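PDB 6QIX: P43 from Trichuris muris, which is the major protein secreted by the whipworm parasite, tethers to matrix and inhibits interleukin-13 function. Local coordinates for residues H48-H53 against Y93-E98; M62-P65 against T70-P73; G75-K80 against D107-P112; N125-Q130 against K359-R364. All blocks are in the same frame, centred on the assembly; numbering follows the deposited sequence. Where two conformers were deposited one is given.

Contact 1. Residues H48-H53 against Y93-E98; sequences HACGMH and YPLDGE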
# COMPACT_ATOMS: atom_id res chain seq x y z
N HIS A 48 -8.03 20.51 -2.95
CA HIS A 48 -8.71 21.80 -2.93
C HIS A 48 -9.27 22.11 -1.55
O HIS A 48 -9.29 23.28 -1.14
CB HIS A 48 -9.83 21.83 -3.97
CG HIS A 48 -9.34 21.77 -5.38
ND1 HIS A 48 -10.18 21.52 -6.45
CD2 HIS A 48 -8.10 21.91 -5.89
CE1 HIS A 48 -9.47 21.51 -7.56
NE2 HIS A 48 -8.20 21.75 -7.25
N ALA A 49 -9.75 21.09 -0.84
CA ALA A 49 -10.29 21.29 0.50
C ALA A 49 -9.25 21.86 1.45
O ALA A 49 -9.59 22.62 2.36
CB ALA A 49 -10.82 19.97 1.06
N CYS A 50 -7.99 21.49 1.27
CA CYS A 50 -6.88 22.05 2.04
C CYS A 50 -6.37 23.36 1.45
O CYS A 50 -5.36 23.89 1.94
CB CYS A 50 -5.72 21.05 2.13
SG CYS A 50 -6.08 19.59 3.18
N GLY A 51 -7.00 23.87 0.41
CA GLY A 51 -6.56 25.11 -0.19
C GLY A 51 -5.29 24.98 -1.00
O GLY A 51 -4.45 25.89 -0.97
N MET A 52 -5.14 23.89 -1.74
CA MET A 52 -3.92 23.63 -2.50
C MET A 52 -4.28 23.13 -3.88
O MET A 52 -5.27 22.41 -4.06
CB MET A 52 -3.05 22.60 -1.79
CG MET A 52 -3.03 22.78 -0.30
SD MET A 52 -2.08 21.50 0.50
CE MET A 52 -0.42 22.17 0.34
N HIS A 53 -3.46 23.51 -4.86
CA HIS A 53 -3.58 22.97 -6.20
C HIS A 53 -3.34 21.46 -6.18
O HIS A 53 -2.60 20.94 -5.35
CB HIS A 53 -2.57 23.64 -7.15
CG HIS A 53 -3.09 24.89 -7.79
ND1 HIS A 53 -4.43 25.23 -7.81
CD2 HIS A 53 -2.44 25.90 -8.43
CE1 HIS A 53 -4.58 26.38 -8.43
NE2 HIS A 53 -3.39 26.81 -8.82
N TYR A 93 3.88 18.80 10.93
CA TYR A 93 3.20 18.53 9.67
C TYR A 93 2.19 19.65 9.40
O TYR A 93 1.47 20.07 10.31
CB TYR A 93 2.49 17.18 9.77
CG TYR A 93 1.92 16.67 8.49
CD1 TYR A 93 2.74 16.20 7.49
CD2 TYR A 93 0.53 16.64 8.29
CE1 TYR A 93 2.21 15.73 6.31
CE2 TYR A 93 -0.00 16.16 7.11
CZ TYR A 93 0.84 15.70 6.13
OH TYR A 93 0.31 15.24 4.95
N PRO A 94 2.10 20.14 8.16
CA PRO A 94 1.31 21.36 7.92
C PRO A 94 -0.19 21.18 7.86
O PRO A 94 -0.91 22.18 7.99
CB PRO A 94 1.84 21.86 6.57
CG PRO A 94 2.36 20.64 5.89
CD PRO A 94 2.91 19.76 6.99
N LEU A 95 -0.70 19.96 7.70
CA LEU A 95 -2.12 19.76 7.43
C LEU A 95 -2.76 18.86 8.48
O LEU A 95 -2.11 18.02 9.12
CB LEU A 95 -2.33 19.14 6.04
CG LEU A 95 -1.75 19.96 4.88
CD1 LEU A 95 -2.01 19.23 3.56
CD2 LEU A 95 -2.32 21.39 4.87
N ASP A 96 -4.08 18.98 8.58
CA ASP A 96 -4.85 18.14 9.49
C ASP A 96 -6.28 17.99 8.97
O ASP A 96 -6.93 18.99 8.62
CB ASP A 96 -4.85 18.73 10.91
CG ASP A 96 -5.40 17.76 11.93
OD1 ASP A 96 -4.89 16.62 11.99
OD2 ASP A 96 -6.37 18.11 12.64
N GLY A 97 -6.75 16.74 8.91
CA GLY A 97 -8.04 16.46 8.31
C GLY A 97 -9.07 15.80 9.21
O GLY A 97 -8.74 15.24 10.26
N GLU A 98 -10.33 15.88 8.79
CA GLU A 98 -11.43 15.21 9.46
C GLU A 98 -12.33 14.58 8.40
O GLU A 98 -12.55 15.17 7.34
CB GLU A 98 -12.23 16.19 10.31
CG GLU A 98 -12.48 15.71 11.70
CD GLU A 98 -12.93 16.81 12.61
OE1 GLU A 98 -13.70 17.68 12.13
OE2 GLU A 98 -12.52 16.81 13.79
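C50 and L95 mark the closest backbone approach, with their CA atoms 7.5 Å apart, where the end of a helix lies beside the start of a strand without any hydrogen bond between them. The contact is apolar, and its closest approaches run through one methyl group. L95 CD1 sits 3.8 Å from M52 SD and 4.1 Å from C50 SG, so two sulfurs meet the same branch of the leucine. The thioether comes at an oblique angle to the leucine side chain. M52 is extended as far as SD and then turns at its last torsion (chi3 84°), which leaves the sulfur as its touching atom. C50 SG belongs to the disulfide with C83, and that bond fixes its place.

The helix ends in a Schellman motif, with G51 as the first residue beyond it. G51 has positive phi (74°), and its N donates to H48 O at 2.8 Å. The chain then leaves with M52, whose side chain joins C50 at L95. The side chain of R85 touches M52 and L95, and its NH1 also bonds C50 O. Helix 39-49 thus ends against the two-stranded antiparallel sheet. Strand 79-85 carries C83 and R85, and strand 95-101 pairs with it through D96 and R84, which also form a salt bridge.

Contact 2. Residues M62-P65 against T70-P73; sequences MDLP and TPPP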
# COMPACT_ATOMS: atom_id res chain seq x y z
N MET A 62 -4.03 3.67 -9.80
CA MET A 62 -4.90 2.71 -9.12
C MET A 62 -6.32 2.85 -9.66
O MET A 62 -7.29 2.97 -8.92
CB MET A 62 -4.85 2.89 -7.60
CG MET A 62 -4.80 4.32 -7.12
SD MET A 62 -5.45 4.49 -5.44
CE MET A 62 -4.93 2.94 -4.71
N ASP A 63 -6.45 2.84 -10.98
CA ASP A 63 -7.75 2.88 -11.62
C ASP A 63 -8.32 1.47 -11.74
O ASP A 63 -7.63 0.47 -11.54
CB ASP A 63 -7.65 3.56 -12.98
CG ASP A 63 -7.35 5.05 -12.86
OD1 ASP A 63 -7.66 5.64 -11.79
OD2 ASP A 63 -6.80 5.64 -13.82
N LEU A 64 -9.63 1.40 -12.05
CA LEU A 64 -10.25 0.12 -12.31
C LEU A 64 -9.72 -0.45 -13.63
O LEU A 64 -9.28 0.29 -14.52
CB LEU A 64 -11.76 0.28 -12.38
CG LEU A 64 -12.48 0.81 -11.15
CD1 LEU A 64 -14.02 0.84 -11.45
CD2 LEU A 64 -12.18 -0.06 -9.93
N PRO A 65 -9.75 -1.78 -13.78
CA PRO A 65 -9.19 -2.37 -14.99
C PRO A 65 -9.88 -1.85 -16.24
O PRO A 65 -11.07 -1.52 -16.23
CB PRO A 65 -9.41 -3.88 -14.80
CG PRO A 65 -10.26 -4.04 -13.57
CD PRO A 65 -10.12 -2.79 -12.77
N THR A 70 -16.75 3.36 -13.11
CA THR A 70 -16.80 3.45 -11.66
C THR A 70 -18.25 3.57 -11.22
O THR A 70 -18.98 4.42 -11.74
CB THR A 70 -15.99 4.62 -11.12
OG1 THR A 70 -16.66 5.84 -11.43
CG2 THR A 70 -14.64 4.65 -11.74
N PRO A 71 -18.71 2.73 -10.30
CA PRO A 71 -20.13 2.78 -9.93
C PRO A 71 -20.41 4.02 -9.10
O PRO A 71 -19.48 4.67 -8.61
CB PRO A 71 -20.33 1.51 -9.10
CG PRO A 71 -18.99 1.22 -8.55
CD PRO A 71 -17.99 1.65 -9.60
N PRO A 72 -21.68 4.35 -8.89
CA PRO A 72 -22.02 5.55 -8.09
C PRO A 72 -21.72 5.34 -6.63
O PRO A 72 -21.54 4.20 -6.20
CB PRO A 72 -23.52 5.73 -8.35
CG PRO A 72 -24.00 4.40 -8.87
CD PRO A 72 -22.85 3.73 -9.53
N PRO A 73 -21.67 6.42 -5.83
CA PRO A 73 -21.40 6.29 -4.40
C PRO A 73 -22.16 5.13 -3.76
O PRO A 73 -23.37 4.99 -3.95
CB PRO A 73 -21.84 7.65 -3.83
CG PRO A 73 -21.55 8.62 -4.92
CD PRO A 73 -21.87 7.83 -6.23
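L64 reaches across to T70 and P71 with a single methyl group. Its CD1 lies 3.8 Å from T70 CA and 3.9 Å from T70 CG2. The same methyl is near the proline ring, with L64 CD1 4.5 Å from P71 CD. The contact is therefore apolar, and no hydrogen bond joins the two segments. The leucine and threonine side chains meet at about a right angle. In L64 the CG is placed beside the backbone N, opposite the carbonyl carbon (chi1 -60°), and CD1 then continues the chain in an extended line (chi2 -179°). This extension carries the methyl about halfway across the 7.4 Å between L64 CA and T70 CA. T70 offers CG2 on the side of the leucine, while OG1 takes the place between N and the carbonyl carbon.

Both segments belong to the irregular loop that joins helix 39-49 to strand 79-85. L64, P65, P71 and P72 have polyproline II-like backbone angles, and the contact closes a short excursion of four residues. L64 is partly exposed, and its side chain is about 4 Å from an acetate that probably came from the crystallisation liquor.

The next shell packs round the loop. Y121 packs on L64. L111 of strand 109-112 packs on P71, and P112 packs on P65. W36 donates its NE1 proton to P71 O. On the other segment, D63 OD2 accepts a hydrogen bond from G60 N, and M62 packs on I124.

Contact 3. Residues G75-K80 against D107-P112; sequences GHCSFK and DICTLP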
# COMPACT_ATOMS: atom_id res chain seq x y z
N GLY A 75 -21.85 1.77 -0.46
CA GLY A 75 -21.12 0.92 0.50
C GLY A 75 -20.74 1.54 1.81
O GLY A 75 -19.96 0.93 2.56
N HIS A 76 -21.29 2.72 2.12
CA HIS A 76 -20.77 3.55 3.22
C HIS A 76 -19.31 3.96 2.95
O HIS A 76 -18.54 4.24 3.88
CB HIS A 76 -20.92 2.84 4.58
CG HIS A 76 -22.31 2.32 4.85
ND1 HIS A 76 -23.20 2.98 5.65
CD2 HIS A 76 -22.95 1.22 4.39
CE1 HIS A 76 -24.35 2.31 5.68
NE2 HIS A 76 -24.22 1.24 4.92
N CYS A 77 -18.92 4.02 1.67
CA CYS A 77 -17.54 4.34 1.28
C CYS A 77 -17.36 5.81 0.87
O CYS A 77 -16.21 6.27 0.76
CB CYS A 77 -17.11 3.42 0.14
SG CYS A 77 -17.02 1.66 0.58
N SER A 78 -18.44 6.53 0.61
CA SER A 78 -18.37 7.95 0.33
C SER A 78 -18.31 8.75 1.64
O SER A 78 -18.87 8.35 2.67
CB SER A 78 -19.59 8.36 -0.52
OG SER A 78 -19.59 9.74 -0.80
N PHE A 79 -17.64 9.90 1.57
CA PHE A 79 -17.38 10.65 2.79
C PHE A 79 -17.13 12.11 2.47
O PHE A 79 -16.73 12.45 1.36
CB PHE A 79 -16.15 10.09 3.53
CG PHE A 79 -14.89 10.22 2.77
CD1 PHE A 79 -14.03 11.28 3.01
CD2 PHE A 79 -14.55 9.27 1.80
CE1 PHE A 79 -12.84 11.38 2.33
CE2 PHE A 79 -13.34 9.39 1.09
CZ PHE A 79 -12.51 10.44 1.36
N LYS A 80 -17.42 12.96 3.45
CA LYS A 80 -17.04 14.36 3.44
C LYS A 80 -15.72 14.53 4.17
O LYS A 80 -15.39 13.74 5.05
CB LYS A 80 -18.07 15.23 4.14
CG LYS A 80 -19.45 15.03 3.66
CD LYS A 80 -20.36 16.05 4.37
CE LYS A 80 -21.80 15.93 3.92
NZ LYS A 80 -22.61 16.93 4.62
N ASP A 107 -26.04 1.41 -0.39
CA ASP A 107 -26.18 0.21 -1.20
C ASP A 107 -24.81 -0.43 -1.39
O ASP A 107 -23.79 0.25 -1.51
CB ASP A 107 -26.83 0.53 -2.56
CG ASP A 107 -28.31 1.00 -2.44
OD1 ASP A 107 -28.99 0.76 -1.39
OD2 ASP A 107 -28.81 1.59 -3.43
N ILE A 108 -24.79 -1.76 -1.43
CA ILE A 108 -23.49 -2.43 -1.53
C ILE A 108 -22.78 -2.08 -2.84
O ILE A 108 -23.40 -1.92 -3.89
CB ILE A 108 -23.65 -3.96 -1.36
CG1 ILE A 108 -22.29 -4.62 -1.12
CG2 ILE A 108 -24.35 -4.57 -2.54
CD1 ILE A 108 -22.33 -5.95 -0.40
N CYS A 109 -21.45 -1.94 -2.76
CA CYS A 109 -20.64 -1.68 -3.94
C CYS A 109 -20.43 -2.97 -4.72
O CYS A 109 -20.02 -3.99 -4.16
CB CYS A 109 -19.26 -1.08 -3.55
SG CYS A 109 -19.38 0.56 -2.81
N THR A 110 -20.62 -2.90 -6.03
CA THR A 110 -20.26 -3.99 -6.93
C THR A 110 -19.09 -3.52 -7.80
O THR A 110 -19.24 -2.55 -8.56
CB THR A 110 -21.43 -4.40 -7.81
OG1 THR A 110 -22.52 -4.85 -6.97
CG2 THR A 110 -20.98 -5.52 -8.74
N LEU A 111 -17.96 -4.21 -7.71
CA LEU A 111 -16.72 -3.83 -8.36
C LEU A 111 -16.10 -5.01 -9.08
O LEU A 111 -16.32 -6.16 -8.71
CB LEU A 111 -15.70 -3.29 -7.32
CG LEU A 111 -16.10 -2.00 -6.64
CD1 LEU A 111 -15.28 -1.72 -5.39
CD2 LEU A 111 -15.94 -0.89 -7.66
N PRO A 112 -15.33 -4.76 -10.15
CA PRO A 112 -14.64 -5.87 -10.83
C PRO A 112 -13.50 -6.43 -10.01
O PRO A 112 -12.88 -5.73 -9.19
CB PRO A 112 -14.11 -5.23 -12.12
CG PRO A 112 -13.83 -3.80 -11.71
CD PRO A 112 -14.99 -3.45 -10.74
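C109 points its sulfur at G75 and C77; SG makes the side-chain approaches, while the glycine backbone has the larger share of the buried surface. The CB of C109 leaves strand 109-112 toward segment 75-80 but stays more than 4.5 Å from every atom there. The torsion then sets SG beside the C109 backbone N, opposite the carbonyl carbon (chi1 -66°). From there SG lies 3.6 Å from G75 N and 3.8 Å from G75 CA. C109 SG is also 4.3 Å from C77 SG. These two sulfurs are packed but not bonded to each other: C109 is joined to C74 and C77 to C168.

G75 has no side chain, and this allows the sulfur to sit close to its backbone. Its positive phi (79°) turns the chain directly after C74. G75 N also donates to D107 O at 2.7 Å, but the bond is weak because the N-H...O angle is only 126°. The glycine N therefore faces a carbonyl oxygen and a disulfide sulfur at once.

Around this buried spot, I108 and L111 pack on strand 163-168, and G75 makes a backbone bond with C168. The C74-C109 and C77-C168 disulfides cross-link the approach to strand 79-85 to two paired strands of the three-stranded sheet, 109-112 and 163-168, in a secreted protein with many disulfides.

Contact 4. Residues N125-Q130 against K359-R364; sequences NEKLKQ and KEYCKR. With ACT (acetate ion), chain G.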
# COMPACT_ATOMS: atom_id res chain seq x y z
N ASN A 125 -4.13 0.73 -1.77
CA ASN A 125 -3.63 2.05 -1.40
C ASN A 125 -2.19 2.02 -0.92
O ASN A 125 -1.56 3.08 -0.86
CB ASN A 125 -4.55 2.70 -0.37
CG ASN A 125 -4.56 1.99 0.99
OD1 ASN A 125 -4.02 0.89 1.18
ND2 ASN A 125 -5.23 2.63 1.95
N GLU A 126 -1.64 0.84 -0.61
CA GLU A 126 -0.26 0.76 -0.16
C GLU A 126 0.70 1.32 -1.22
O GLU A 126 1.79 1.79 -0.88
CB GLU A 126 0.12 -0.69 0.18
CG GLU A 126 -0.55 -1.26 1.42
CD GLU A 126 -0.09 -0.64 2.76
OE1 GLU A 126 1.05 -0.11 2.85
OE2 GLU A 126 -0.91 -0.73 3.73
N LYS A 127 0.32 1.24 -2.50
CA LYS A 127 1.16 1.78 -3.56
C LYS A 127 1.42 3.26 -3.37
O LYS A 127 2.54 3.76 -3.62
CB LYS A 127 0.47 1.54 -4.90
CG LYS A 127 1.17 2.06 -6.14
CD LYS A 127 0.67 1.32 -7.39
CE LYS A 127 1.27 1.85 -8.70
NZ LYS A 127 1.75 0.74 -9.60
N LEU A 128 0.38 3.99 -2.93
CA LEU A 128 0.49 5.42 -2.69
C LEU A 128 1.11 5.73 -1.33
O LEU A 128 1.92 6.66 -1.23
CB LEU A 128 -0.87 6.09 -2.80
CG LEU A 128 -1.48 6.10 -4.19
CD1 LEU A 128 -2.79 6.85 -4.21
CD2 LEU A 128 -0.54 6.72 -5.19
N LYS A 129 0.77 4.97 -0.30
CA LYS A 129 1.41 5.14 1.00
C LYS A 129 2.92 4.99 0.87
O LYS A 129 3.69 5.69 1.54
CB LYS A 129 0.84 4.11 2.00
CG LYS A 129 -0.62 4.29 2.30
CD LYS A 129 -1.17 3.07 3.02
CE LYS A 129 -0.95 3.15 4.49
NZ LYS A 129 -1.66 2.01 5.21
N GLN A 130 3.37 4.13 -0.04
CA GLN A 130 4.80 3.89 -0.16
C GLN A 130 5.54 5.07 -0.76
O GLN A 130 6.79 5.08 -0.73
CB GLN A 130 5.01 2.59 -0.94
CG GLN A 130 4.73 1.37 -0.06
CD GLN A 130 4.69 0.07 -0.81
OE1 GLN A 130 5.00 0.02 -1.98
NE2 GLN A 130 4.24 -0.98 -0.16
N LYS A 359 9.46 8.45 -8.55
CA LYS A 359 8.34 8.58 -9.48
C LYS A 359 7.61 9.91 -9.29
O LYS A 359 7.45 10.40 -8.16
CB LYS A 359 7.40 7.41 -9.29
CG LYS A 359 7.92 6.07 -9.80
CD LYS A 359 6.84 4.98 -9.62
CE LYS A 359 7.43 3.57 -9.83
NZ LYS A 359 6.41 2.47 -9.48
N GLU A 360 7.14 10.50 -10.40
CA GLU A 360 6.67 11.88 -10.34
C GLU A 360 5.50 12.03 -9.37
O GLU A 360 5.43 13.02 -8.63
CB GLU A 360 6.27 12.39 -11.72
CG GLU A 360 5.96 13.86 -11.71
CD GLU A 360 7.19 14.76 -11.56
OE1 GLU A 360 8.35 14.27 -11.73
OE2 GLU A 360 6.99 15.97 -11.30
N TYR A 361 4.57 11.08 -9.37
CA TYR A 361 3.40 11.26 -8.53
C TYR A 361 3.72 11.04 -7.06
O TYR A 361 2.88 11.36 -6.22
CB TYR A 361 2.24 10.33 -8.95
CG TYR A 361 2.50 8.85 -8.84
CD1 TYR A 361 2.32 8.16 -7.65
CD2 TYR A 361 2.91 8.13 -9.95
CE1 TYR A 361 2.57 6.82 -7.57
CE2 TYR A 361 3.14 6.79 -9.87
CZ TYR A 361 2.98 6.14 -8.69
OH TYR A 361 3.22 4.79 -8.62
N CYS A 362 4.91 10.54 -6.73
CA CYS A 362 5.31 10.36 -5.34
C CYS A 362 6.10 11.53 -4.77
O CYS A 362 6.33 11.56 -3.56
CB CYS A 362 6.20 9.12 -5.15
SG CYS A 362 5.30 7.59 -5.15
N LYS A 363 6.54 12.46 -5.60
CA LYS A 363 7.42 13.52 -5.14
C LYS A 363 6.74 14.38 -4.09
O LYS A 363 5.53 14.61 -4.14
CB LYS A 363 7.85 14.39 -6.33
CG LYS A 363 9.02 13.79 -7.12
CD LYS A 363 9.38 14.60 -8.35
CE LYS A 363 10.50 13.91 -9.10
NZ LYS A 363 10.81 14.57 -10.38
N ARG A 364 7.53 14.83 -3.11
CA ARG A 364 7.04 15.82 -2.16
C ARG A 364 6.58 17.05 -2.92
O ARG A 364 7.07 17.35 -4.02
CB ARG A 364 8.12 16.17 -1.13
CG ARG A 364 8.22 15.14 -0.02
CD ARG A 364 9.32 15.44 0.95
NE ARG A 364 8.94 16.48 1.89
CZ ARG A 364 9.73 16.96 2.85
NH1 ARG A 364 10.96 16.50 3.00
NH2 ARG A 364 9.28 17.92 3.65
C ACT G . 6.04 18.00 2.95
O ACT G . 6.82 18.67 3.69
OXT ACT G . 6.30 17.36 1.90
CH3 ACT G . 4.56 17.91 3.39
O HOH W 1 3.73 3.20 -10.92
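The Y361 ring is met obliquely by L128, with CD2 3.9 Å from Y361 CE1, and a water lies at the ring edge in its plane. That water is 2.8 Å from Y361 OH. The guanidinium of R364 also uses its edge: an acetate, probably from the crystallisation liquor, lies in its plane. In one of the two deposited conformers, R364 NE donates to acetate OXT at 2.8 Å and NH2 donates to acetate O at 2.6 Å, both nearly straight (170° and 166°). In that conformer the two-pronged grip would fix how the acetate is turned; N88 ND2 gives it a further bond.

L128 and Y361 cross at about a right angle. Y361 CG stands between the backbone N and the carbonyl carbon (chi1 63°), which carries the ring toward the helix. K127 is extended as far as CE and bends at its last torsion. It crosses the phenol end, with CE 3.5 Å from Y361 OH. Its NZ gives the water a weak bond, while K359 NZ donates to it at 3.1 Å. The two ammonium groups are 5.0 Å apart, and the water between them would soften their repulsion. K359 NZ has a second partner in H345 ND1.

Within the tail, K363 NZ forms a salt bridge with E360 OE1. C362 ends a 3-10 turn (360-362) and is disulfide-bonded to C131, just after helix 126-129. The contact is thus a disulfide-anchored docking of the C-terminal tail on this short helix.

How the contacts relate
Contacts 2 and 3 are neighbours, with centres about 10 Å apart. They touch where P71 CG lies 3.8 Å from T110 O and where P73 packs on S78. Contact 2 also reaches contact 4, as M62, in one of its two deposited conformers, packs on N125 and L128. Contact 1 touches none of the others; its centre is about 24 Å from those of contacts 2 and 3 and about 17 Å from that of contact 4. Contacts 1 and 3 still share the sheet of strands 79-85 and 95-101, and their segments alternate along the chain. Contact 2 is nested inside the loop that contact 1 closes. Contact 4 alone brings in the C-terminal tail.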